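Local coordinates for extrinsic protein in photosystem II (Chaetoceros gracilis, PDB 4K7B) that probably binds to the photosystem II core as an extrinsic subunit in a marine centric diatom, and may support its oxygen-evolving function, at residues A62-N65 / E66-A70. Sequence-based numbering, arbitrary orientation. Where two conformers were deposited one is given.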
loop_
_atom_site.group_PDB
_atom_site.type_symbol
_atom_site.label_atom_id
_atom_site.label_comp_id
_atom_site.label_asym_id
_atom_site.label_seq_id
_atom_site.Cartn_x
_atom_site.Cartn_y
_atom_site.Cartn_z
ATOM N N ALA A 62 0.307 8.229 10.622
ATOM C CA ALA A 62 -1.012 8.022 11.222
ATOM C C ALA A 62 -1.931 7.109 10.386
ATOM O O ALA A 62 -2.626 6.242 10.939
ATOM C CB ALA A 62 -1.692 9.362 11.531
ATOM N N GLN A 63 -1.922 7.294 9.068
ATOM C CA GLN A 63 -2.758 6.487 8.173
ATOM C C GLN A 63 -2.287 5.033 8.148
ATOM O O GLN A 63 -3.090 4.078 8.062
ATOM C CB GLN A 63 -2.749 7.100 6.765
ATOM C CG GLN A 63 -3.432 8.467 6.720
ATOM C CD GLN A 63 -2.922 9.361 5.604
ATOM O OE1 GLN A 63 -2.098 8.956 4.784
ATOM N NE2 GLN A 63 -3.408 10.598 5.577
ATOM N N THR A 64 -0.970 4.865 8.246
ATOM C CA THR A 64 -0.384 3.526 8.338
ATOM C C THR A 64 -0.843 2.827 9.624
ATOM O O THR A 64 -1.295 1.655 9.615
ATOM C CB THR A 64 1.152 3.598 8.288
ATOM O OG1 THR A 64 1.552 4.217 7.048
ATOM C CG2 THR A 64 1.771 2.206 8.379
ATOM N N ASN A 65 -0.748 3.565 10.730
ATOM C CA ASN A 65 -1.209 3.043 12.008
ATOM C C ASN A 65 -2.680 2.650 11.922
ATOM O O ASN A 65 -3.093 1.639 12.485
ATOM C CB ASN A 65 -1.016 4.054 13.133
ATOM C CG ASN A 65 0.439 4.176 13.591
ATOM O OD1 ASN A 65 1.256 3.292 13.375
ATOM N ND2 ASN A 65 0.761 5.293 14.236
ATOM N N GLU A 66 -3.475 3.448 11.212
ATOM C CA GLU A 66 -4.891 3.126 11.049
ATOM C C GLU A 66 -5.094 1.801 10.312
ATOM O O GLU A 66 -5.949 0.973 10.710
ATOM C CB GLU A 66 -5.619 4.251 10.314
ATOM C CG GLU A 66 -7.120 4.192 10.468
ATOM C CD GLU A 66 -7.564 4.477 11.890
ATOM O OE1 GLU A 66 -8.616 3.950 12.308
ATOM O OE2 GLU A 66 -6.854 5.227 12.591
ATOM N N ILE A 67 -4.324 1.596 9.235
ATOM C CA ILE A 67 -4.364 0.295 8.560
ATOM C C ILE A 67 -4.087 -0.845 9.541
ATOM O O ILE A 67 -4.812 -1.851 9.568
ATOM C CB ILE A 67 -3.365 0.222 7.392
ATOM C CG1 ILE A 67 -3.777 1.196 6.297
ATOM C CG2 ILE A 67 -3.267 -1.209 6.844
ATOM C CD1 ILE A 67 -2.701 1.384 5.258
ATOM N N PHE A 68 -3.040 -0.695 10.346
ATOM C CA PHE A 68 -2.712 -1.796 11.260
ATOM C C PHE A 68 -3.683 -1.990 12.450
ATOM O O PHE A 68 -3.868 -3.113 12.925
ATOM C CB PHE A 68 -1.225 -1.759 11.638
ATOM C CG PHE A 68 -0.329 -2.255 10.531
ATOM C CD1 PHE A 68 0.247 -3.512 10.611
ATOM C CD2 PHE A 68 -0.123 -1.494 9.387
ATOM C CE1 PHE A 68 1.043 -3.990 9.591
ATOM C CE2 PHE A 68 0.673 -1.969 8.357
ATOM C CZ PHE A 68 1.256 -3.223 8.464
ATOM N N LYS A 69 -4.347 -0.912 12.871
ATOM C CA LYS A 69 -5.405 -0.977 13.889
ATOM C C LYS A 69 -6.569 -1.779 13.321
ATOM O O LYS A 69 -7.150 -2.660 13.993
ATOM C CB LYS A 69 -5.866 0.440 14.248
ATOM C CG LYS A 69 -6.970 0.526 15.293
ATOM C CD LYS A 69 -7.263 1.985 15.625
ATOM C CE LYS A 69 -8.239 2.127 16.781
ATOM N NZ LYS A 69 -8.425 3.557 17.157
ATOM N N ALA A 70 -6.892 -1.491 12.062
ATOM C CA ALA A 70 -7.950 -2.239 11.394
ATOM C C ALA A 70 -7.594 -3.707 11.225
ATOM O O ALA A 70 -8.446 -4.581 11.409
ATOM C CB ALA A 70 -8.289 -1.612 10.056
#
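Ile-67, one turn beyond Gln-63, forms the tightly packed part of this stretch of helix 54-73, with Phe-68 and Thr-64 at its margin. Ile-67 N donates to Gln-63 O at 3.0 Å, and Phe-68 N reaches Thr-64 O with an N-H...O angle of 160°. Around these carbonyls the side chains close in. Ile-67 turns CG1 back beside its own backbone N (chi1 -66°), which lays that methylene 3.4 Å from Gln-63 O; the branched, apolar chain suits a buried position and continues onto Phe-42. The Phe-68 ring, which also touches Lys-39, meets Thr-64 O with its edge, CD2 lying 3.4 Å from the oxygen. Threonine suits its place because methyl CG2 stands beside the CD2 edge of Phe-68, at 4.3 Å, while OG1 is hydrogen-bonded to Ala-60 O and Asn-46 ND2. In this mainly helical protein of the PsbQ-like clan, the i to i+4 bonding of an alpha-helix sets a face against helices 39-49 and 76-89; Gln-63, long enough to cross to the latter, touches Tyr-86, and its OE1 accepts a hydrogen bond from Asn-90 ND2. The outer side is looser, and there the backbone does most of the joining: Glu-66 N to Ala-62 O, and Lys-69 N to Asn-65 O at 2.9 Å. Asn-65, Glu-66 and Lys-69 have polar ends suited to water, and the extended Lys-69 chain carries NZ away from the preceding turn, with just CB approaching Asn-65 O, at 3.5 Å.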